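Local coordinates for protein putative cytochrome P450 120 (Synechocystis sp., PDB 2VE3) that binds heme and retinoic acid as a cyanobacterial cytochrome P450 and probably acts as a monooxygenase that inserts oxygen into its substrate, at residues I142-L147 and T258-L263; Q129-Q134 and R148-D153; E423-V426 and P430-K433. All coordinates share one frame; numbering follows the deposited sequence.

Contact 1: I142-L147 and T258-L263. With HEM (protoporphyrin IX containing Fe), chain C.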
# COMPACT_ATOMS: atom_id res chain seq x y z
N ILE A 142 10.39 19.96 -4.28
CA ILE A 142 10.87 18.56 -4.31
C ILE A 142 9.77 17.71 -3.66
O ILE A 142 9.74 17.56 -2.43
CB ILE A 142 12.23 18.40 -3.58
CG1 ILE A 142 13.27 19.35 -4.19
CG2 ILE A 142 12.71 16.94 -3.60
CD1 ILE A 142 14.66 19.32 -3.50
N TRP A 143 8.86 17.17 -4.49
CA TRP A 143 7.55 16.73 -3.99
C TRP A 143 7.54 15.45 -3.16
O TRP A 143 6.81 15.37 -2.17
CB TRP A 143 6.52 16.56 -5.11
CG TRP A 143 5.16 17.07 -4.77
CD1 TRP A 143 4.68 17.37 -3.53
CD2 TRP A 143 4.10 17.35 -5.69
NE1 TRP A 143 3.39 17.84 -3.62
CE2 TRP A 143 3.01 17.84 -4.94
CE3 TRP A 143 3.97 17.25 -7.09
CZ2 TRP A 143 1.80 18.22 -5.53
CZ3 TRP A 143 2.76 17.65 -7.68
CH2 TRP A 143 1.70 18.12 -6.90
N TYR A 144 8.30 14.44 -3.57
CA TYR A 144 8.16 13.15 -2.92
C TYR A 144 8.26 13.23 -1.36
O TYR A 144 7.35 12.76 -0.69
CB TYR A 144 9.05 12.08 -3.57
CG TYR A 144 8.90 10.73 -2.89
CD1 TYR A 144 7.77 9.93 -3.12
CD2 TYR A 144 9.87 10.27 -1.99
CE1 TYR A 144 7.60 8.71 -2.47
CE2 TYR A 144 9.73 9.04 -1.35
CZ TYR A 144 8.59 8.27 -1.59
OH TYR A 144 8.46 7.07 -0.95
N PRO A 145 9.33 13.85 -0.80
CA PRO A 145 9.49 13.99 0.66
C PRO A 145 8.38 14.78 1.33
O PRO A 145 8.05 14.53 2.49
CB PRO A 145 10.81 14.76 0.80
CG PRO A 145 11.52 14.56 -0.48
CD PRO A 145 10.46 14.47 -1.52
N GLN A 146 7.83 15.75 0.60
CA GLN A 146 6.67 16.52 1.04
C GLN A 146 5.40 15.68 1.16
O GLN A 146 4.66 15.81 2.12
CB GLN A 146 6.41 17.69 0.09
CG GLN A 146 7.42 18.82 0.19
CD GLN A 146 7.53 19.42 1.58
OE1 GLN A 146 6.54 19.91 2.16
NE2 GLN A 146 8.74 19.41 2.12
N LEU A 147 5.16 14.84 0.15
CA LEU A 147 4.02 13.93 0.16
C LEU A 147 4.11 12.97 1.35
O LEU A 147 3.09 12.65 1.94
CB LEU A 147 3.93 13.15 -1.16
CG LEU A 147 3.54 13.98 -2.39
CD1 LEU A 147 3.89 13.21 -3.66
CD2 LEU A 147 2.06 14.38 -2.40
N THR A 258 1.68 3.31 1.71
CA THR A 258 1.00 3.00 0.45
C THR A 258 0.52 4.31 -0.21
O THR A 258 0.67 4.50 -1.41
CB THR A 258 -0.18 1.99 0.66
OG1 THR A 258 -1.19 2.59 1.49
CG2 THR A 258 0.32 0.70 1.34
N LEU A 259 -0.02 5.21 0.61
CA LEU A 259 -0.55 6.46 0.08
C LEU A 259 0.51 7.40 -0.43
O LEU A 259 0.27 8.14 -1.36
CB LEU A 259 -1.50 7.14 1.08
CG LEU A 259 -2.86 6.54 0.77
CD1 LEU A 259 -3.57 6.03 2.00
CD2 LEU A 259 -3.71 7.50 -0.10
N THR A 260 1.69 7.39 0.19
CA THR A 260 2.84 8.10 -0.36
C THR A 260 3.13 7.70 -1.81
O THR A 260 3.28 8.55 -2.68
CB THR A 260 4.08 7.87 0.50
OG1 THR A 260 3.93 8.58 1.74
CG2 THR A 260 5.30 8.36 -0.23
N SER A 261 3.21 6.40 -2.07
CA SER A 261 3.38 5.87 -3.42
C SER A 261 2.21 6.24 -4.37
O SER A 261 2.45 6.80 -5.45
CB SER A 261 3.62 4.36 -3.36
OG SER A 261 3.88 3.84 -4.65
N ALA A 262 0.96 5.97 -3.97
CA ALA A 262 -0.19 6.23 -4.84
C ALA A 262 -0.24 7.70 -5.28
O ALA A 262 -0.49 7.99 -6.45
CB ALA A 262 -1.50 5.80 -4.18
N LEU A 263 0.02 8.62 -4.34
CA LEU A 263 -0.08 10.06 -4.63
C LEU A 263 1.10 10.63 -5.40
O LEU A 263 0.89 11.55 -6.18
CB LEU A 263 -0.32 10.90 -3.37
CG LEU A 263 -1.44 10.54 -2.40
CD1 LEU A 263 -1.47 11.59 -1.31
CD2 LEU A 263 -2.82 10.39 -3.07
CHA HEM C . -3.55 -5.73 2.88
CHB HEM C . -2.52 -2.92 -0.95
CHC HEM C . -3.71 1.04 1.61
CHD HEM C . -4.19 -1.66 5.57
C1A HEM C . -3.18 -5.34 1.60
C2A HEM C . -2.79 -6.20 0.49
C3A HEM C . -2.52 -5.41 -0.57
C4A HEM C . -2.71 -4.04 -0.16
CMA HEM C . -2.07 -5.84 -1.97
CAA HEM C . -2.75 -7.74 0.53
CBA HEM C . -1.38 -8.30 0.90
CGA HEM C . -1.53 -9.79 1.08
O1A HEM C . -1.86 -10.47 0.06
O2A HEM C . -1.31 -10.30 2.21
C1B HEM C . -2.80 -1.61 -0.61
C2B HEM C . -2.77 -0.46 -1.50
C3B HEM C . -3.11 0.64 -0.79
C4B HEM C . -3.35 0.21 0.57
CMB HEM C . -2.43 -0.53 -3.00
CAB HEM C . -3.21 2.13 -1.25
CBB HEM C . -3.65 2.50 -2.46
C1C HEM C . -4.00 0.67 2.90
C2C HEM C . -4.47 1.54 3.96
C3C HEM C . -4.61 0.79 5.07
C4C HEM C . -4.20 -0.57 4.73
CMC HEM C . -4.79 3.05 3.80
CAC HEM C . -5.12 1.26 6.46
CBC HEM C . -4.42 2.02 7.30
C1D HEM C . -3.98 -2.99 5.23
C2D HEM C . -3.86 -4.05 6.19
C3D HEM C . -3.66 -5.33 5.36
C4D HEM C . -3.70 -4.90 3.98
CMD HEM C . -3.93 -3.92 7.74
CAD HEM C . -3.47 -6.77 5.88
CBD HEM C . -4.76 -7.54 5.62
CGD HEM C . -4.65 -8.95 6.13
O1D HEM C . -5.72 -9.62 6.22
O2D HEM C . -3.53 -9.44 6.46
NA HEM C . -3.12 -4.04 1.16
NB HEM C . -3.13 -1.16 0.65
NC HEM C . -3.83 -0.61 3.40
ND HEM C . -3.89 -3.52 3.94
FE HEM C . -3.78 -2.32 2.21

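Contact 2: Q129-Q134 and R148-D153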
# COMPACT_ATOMS: atom_id res chain seq x y z
N GLN A 129 -5.35 20.77 2.22
CA GLN A 129 -5.30 22.18 1.81
C GLN A 129 -4.16 22.96 2.45
O GLN A 129 -3.56 23.82 1.80
CB GLN A 129 -6.61 22.89 2.15
CG GLN A 129 -7.83 22.34 1.45
CD GLN A 129 -7.90 22.72 -0.01
OE1 GLN A 129 -7.07 22.29 -0.81
NE2 GLN A 129 -8.90 23.52 -0.37
N GLY A 130 -3.88 22.68 3.72
CA GLY A 130 -2.76 23.30 4.41
C GLY A 130 -1.46 23.10 3.65
O GLY A 130 -0.69 24.05 3.47
N TYR A 131 -1.20 21.88 3.21
CA TYR A 131 0.03 21.56 2.48
C TYR A 131 0.08 22.18 1.09
O TYR A 131 1.12 22.66 0.68
CB TYR A 131 0.25 20.05 2.38
CG TYR A 131 0.91 19.46 3.59
CD1 TYR A 131 0.15 18.96 4.65
CD2 TYR A 131 2.31 19.42 3.71
CE1 TYR A 131 0.74 18.42 5.76
CE2 TYR A 131 2.91 18.88 4.84
CZ TYR A 131 2.11 18.39 5.86
OH TYR A 131 2.68 17.85 6.98
N LEU A 132 -1.05 22.15 0.38
CA LEU A 132 -1.14 22.73 -0.97
C LEU A 132 -0.80 24.22 -0.96
O LEU A 132 -0.08 24.70 -1.83
CB LEU A 132 -2.54 22.50 -1.57
CG LEU A 132 -2.87 21.06 -1.97
CD1 LEU A 132 -4.35 20.88 -2.25
CD2 LEU A 132 -2.04 20.63 -3.17
N GLU A 133 -1.33 24.92 0.04
CA GLU A 133 -1.05 26.34 0.25
C GLU A 133 0.46 26.61 0.41
O GLU A 133 1.00 27.49 -0.26
CB GLU A 133 -1.84 26.86 1.46
CG GLU A 133 -1.35 28.22 1.99
CD GLU A 133 -2.44 29.02 2.66
OE1 GLU A 133 -3.49 29.26 2.02
OE2 GLU A 133 -2.24 29.44 3.82
N GLN A 134 1.12 25.84 1.27
CA GLN A 134 2.57 25.91 1.42
C GLN A 134 3.29 25.66 0.09
O GLN A 134 4.15 26.46 -0.31
CB GLN A 134 3.07 24.94 2.50
CG GLN A 134 4.57 25.10 2.82
CD GLN A 134 5.26 23.78 3.18
OE1 GLN A 134 4.63 22.71 3.22
NE2 GLN A 134 6.57 23.84 3.44
N ARG A 148 5.34 12.56 1.69
CA ARG A 148 5.60 11.71 2.85
C ARG A 148 5.25 12.40 4.16
O ARG A 148 4.74 11.77 5.08
CB ARG A 148 7.05 11.23 2.89
CG ARG A 148 7.39 10.20 1.83
CD ARG A 148 8.71 9.50 2.10
NE ARG A 148 8.62 8.58 3.23
CZ ARG A 148 8.17 7.33 3.16
NH1 ARG A 148 7.76 6.83 2.00
NH2 ARG A 148 8.12 6.59 4.27
N ARG A 149 5.50 13.71 4.23
CA ARG A 149 5.14 14.48 5.44
C ARG A 149 3.63 14.56 5.58
O ARG A 149 3.09 14.28 6.65
CB ARG A 149 5.77 15.87 5.44
CG ARG A 149 7.30 15.86 5.54
CD ARG A 149 7.87 17.12 6.21
NE ARG A 149 8.26 16.86 7.60
CZ ARG A 149 9.45 16.41 7.99
NH1 ARG A 149 10.42 16.18 7.10
NH2 ARG A 149 9.69 16.19 9.28
N MET A 150 2.95 14.90 4.48
CA MET A 150 1.50 15.01 4.45
C MET A 150 0.79 13.71 4.81
O MET A 150 -0.04 13.71 5.72
CB MET A 150 1.02 15.51 3.10
CG MET A 150 -0.50 15.77 3.02
SD MET A 150 -1.13 15.90 1.32
CE MET A 150 -0.78 14.26 0.71
N THR A 151 1.10 12.62 4.11
CA THR A 151 0.35 11.37 4.30
C THR A 151 0.53 10.83 5.71
O THR A 151 -0.41 10.29 6.28
CB THR A 151 0.70 10.24 3.30
OG1 THR A 151 2.06 9.83 3.46
CG2 THR A 151 0.43 10.66 1.88
N PHE A 152 1.74 10.98 6.28
CA PHE A 152 1.94 10.63 7.69
C PHE A 152 1.04 11.47 8.59
O PHE A 152 0.39 10.93 9.48
CB PHE A 152 3.41 10.73 8.16
CG PHE A 152 3.61 10.24 9.58
CD1 PHE A 152 3.53 8.88 9.88
CD2 PHE A 152 3.81 11.14 10.62
CE1 PHE A 152 3.66 8.43 11.20
CE2 PHE A 152 3.95 10.69 11.93
CZ PHE A 152 3.88 9.35 12.22
N ASP A 153 1.01 12.78 8.35
CA ASP A 153 0.16 13.71 9.09
C ASP A 153 -1.32 13.34 9.07
O ASP A 153 -1.99 13.48 10.08
CB ASP A 153 0.32 15.13 8.56
CG ASP A 153 1.50 15.86 9.18
OD1 ASP A 153 2.45 15.19 9.62
OD2 ASP A 153 1.47 17.11 9.20

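Contact 3: E423-V426 and P430-K433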
# COMPACT_ATOMS: atom_id res chain seq x y z
N GLU A 423 12.56 7.76 -13.14
CA GLU A 423 12.66 6.31 -13.01
C GLU A 423 12.26 5.86 -11.61
O GLU A 423 12.58 6.52 -10.62
CB GLU A 423 14.08 5.87 -13.32
CG GLU A 423 14.19 4.48 -13.91
CD GLU A 423 13.84 4.45 -15.39
OE1 GLU A 423 13.41 5.50 -15.91
OE2 GLU A 423 13.99 3.37 -16.02
N LEU A 424 11.58 4.71 -11.54
CA LEU A 424 10.94 4.29 -10.31
C LEU A 424 11.77 3.28 -9.52
O LEU A 424 12.18 2.24 -10.05
CB LEU A 424 9.53 3.72 -10.60
CG LEU A 424 8.45 4.64 -11.20
CD1 LEU A 424 7.23 3.81 -11.63
CD2 LEU A 424 8.05 5.75 -10.24
N VAL A 425 12.04 3.60 -8.26
CA VAL A 425 12.69 2.66 -7.34
C VAL A 425 11.67 2.20 -6.31
O VAL A 425 10.71 2.91 -6.05
CB VAL A 425 13.96 3.26 -6.65
CG1 VAL A 425 15.11 3.39 -7.66
CG2 VAL A 425 13.66 4.60 -6.05
N VAL A 426 11.88 1.01 -5.76
CA VAL A 426 10.93 0.37 -4.86
C VAL A 426 11.58 -0.06 -3.53
O VAL A 426 12.01 -1.21 -3.38
CB VAL A 426 10.21 -0.84 -5.55
CG1 VAL A 426 9.07 -1.33 -4.73
CG2 VAL A 426 9.70 -0.47 -6.97
N PRO A 430 7.01 1.95 -4.99
CA PRO A 430 7.46 2.82 -6.10
C PRO A 430 7.58 4.30 -5.76
O PRO A 430 6.67 4.89 -5.20
CB PRO A 430 6.39 2.59 -7.18
CG PRO A 430 5.84 1.25 -6.90
CD PRO A 430 5.88 1.09 -5.40
N ARG A 431 8.74 4.89 -6.08
CA ARG A 431 8.98 6.34 -5.97
C ARG A 431 9.88 6.77 -7.13
O ARG A 431 10.71 5.98 -7.56
CB ARG A 431 9.61 6.71 -4.61
CG ARG A 431 10.94 6.02 -4.31
CD ARG A 431 11.42 6.16 -2.85
NE ARG A 431 12.55 5.24 -2.62
CZ ARG A 431 13.84 5.61 -2.65
NH1 ARG A 431 14.16 6.89 -2.86
NH2 ARG A 431 14.81 4.71 -2.47
N PRO A 432 9.70 8.00 -7.65
CA PRO A 432 10.64 8.50 -8.67
C PRO A 432 12.03 8.77 -8.07
O PRO A 432 12.13 9.35 -6.99
CB PRO A 432 9.98 9.80 -9.14
CG PRO A 432 9.17 10.25 -7.98
CD PRO A 432 8.66 8.99 -7.33
N LYS A 433 13.08 8.33 -8.75
CA LYS A 433 14.46 8.45 -8.22
C LYS A 433 14.85 9.86 -7.76
O LYS A 433 15.39 10.03 -6.66
CB LYS A 433 15.50 7.87 -9.19
CG LYS A 433 16.80 7.40 -8.50
CD LYS A 433 17.77 6.76 -9.46
CE LYS A 433 17.14 5.56 -10.20
NZ LYS A 433 18.06 4.96 -11.22

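Contact 1: I142-L147 and T258-L263
Notably close for a nonpolar touch, the Tyr144 ring atom CE1 lies 3.2 Å from the methyl CG2 of Thr260, with the tyrosine OH nearly as near. A first torsion of -180° swings the Tyr144 ring out across the interface, and the two side chains meet at about a right angle. Because CG2 is a methyl, the touch is one of van der Waals packing; the Tyr144 hydroxyl bonds to Arg148 NH1. Thr260 turns its OG1 to Thr151 and His256, keeping the buried hydroxyl satisfied while its methyl meets the ring. One turn on, Leu147 CD2 rests 4.3 Å from Leu263 CB, and Leu147 CD1 also covers one face of Trp143, toward its rim. The short axes come within 9.8 Å at 142°, an oblique antiparallel crossing. From the far side of helix 241-272, Thr258 OG1 stands 3.0 Å from heme CHC, though its hydrogen bond is to Ala254 O, and Leu259 CD1 touches the methyl CMC; retinoic acid also touches Thr258. Helix 241-272 thus has the heme-spanning course of the long central helix of the P450 fold, backed here by the start of helix 143-159.

Contact 2: Q129-Q134 and R148-D153
Turned anti to the carbonyl carbon (chi1 -84°), CG of Tyr131 carries its ring toward helix 143-159, while Met150 places CG anti to the backbone N (chi1 -175°), which lays CG against that ring beside CB. Met150 CB sits 3.8 Å from the centroid of the Tyr131 ring, almost on its normal, which defines a CH-pi contact over the face. The side chain then runs past the ring: Met150 CG approaches Tyr131 CD1 to 3.6 Å, and SD stands obliquely at 5.3 Å from the Tyr131 centroid, a Met-aromatic contact. At the far end of the ring, Tyr131 OH donates to Asp153 OD2 over 2.6 Å. The acceptor lies near the ring plane, at its edge, yet the hydroxyl meets it from above the carboxylate plane. Face packing and this terminal bond together would be expected to limit rotation of the ring. Arg149 adds its CB beside the hydroxyl before its chain bends away. Beyond the ring, Met150 also packs on Val128 and Trp135. The short axes run 163° to one another, 10.7 Å apart, a nearly antiparallel pair of neighbouring helices in the largely helical part of the P450 fold.

Contact 3: E423-V426 and P430-K433
Val425 lays its CG2 over the centre of one face of the Arg431 guanidinium, 3.5 Å above the plane, and the same methyl meets Arg431 CG at 3.5 Å. The arginine reaches this position because CG lies between the backbone N and the carbonyl carbon (chi1 58°), from where the chain runs extended to NE, passing the valine at a slant. Its far end is held by Thr427, whose OG1 bonds to NH2, so the flat group is gripped by a polar partner at one end and a methyl over its face. Replacing Arg431 by alanine removes the guanidinium, and is likely to leave the Val425 methyl without its cover and Thr427 OG1 without that bond, weakening the tie between turn and strand.

The backbone supplies the rest. Val425 and Arg431 form a hydrogen-bonded antiparallel pair: Val425 N donates to Arg431 O and Arg431 N to Val425 O, each over 2.8 Å. Lys433 N closes the pairing on Glu423 O at 2.7 Å, with an N-H...O angle of 150°. Leu424 faces Pro432 as a non-hydrogen-bonded pair, the expected place for a residue with no N-H. The carbonyls also receive CA-H...O contacts, among them Leu424 CA to Arg431 O at 3.2 Å. On the face of Leu424 and Pro432, Leu424 CD2 approaches Pro432 CD; further along, Val426 CG1 lies beside Pro430 CD, 4.1 Å away. Val425 CG1, on the face it shares with Arg431, meets CE of Lys433 from the loop beyond the strand.

The two strands, 141° between their directions, make a two-stranded hairpin near the retinoic acid, whose nearest approach to the Val426 side chain is about 4 Å. Leu424 and Pro430 rest on Ile315, just beyond helix 302-314, while Pro430 O accepts from Ser261 of helix 241-272.

Helix 143-159 serves contacts 1 and 2, whose centres lie about 10 Å apart. Besides the threonine hydroxyls that meet between them, Leu263 CD1 of contact 1 packs 3.4 Å from Met150 CE of contact 2. The centres of contacts 1 and 3 are about 11 Å apart; the hairpin touches helix 143-159 where Tyr144 CZ packs against Arg431 CB. Contacts 2 and 3 have centres about 21 Å apart and nearest atoms about 6 Å apart, so they do not touch. Along the chain the segments of contacts 1 and 2 alternate, while the hairpin follows near the C-terminus. Contact 1 therefore connects the outer helix pair with the retinoic acid-side hairpin through helix 241-272, which borders the heme.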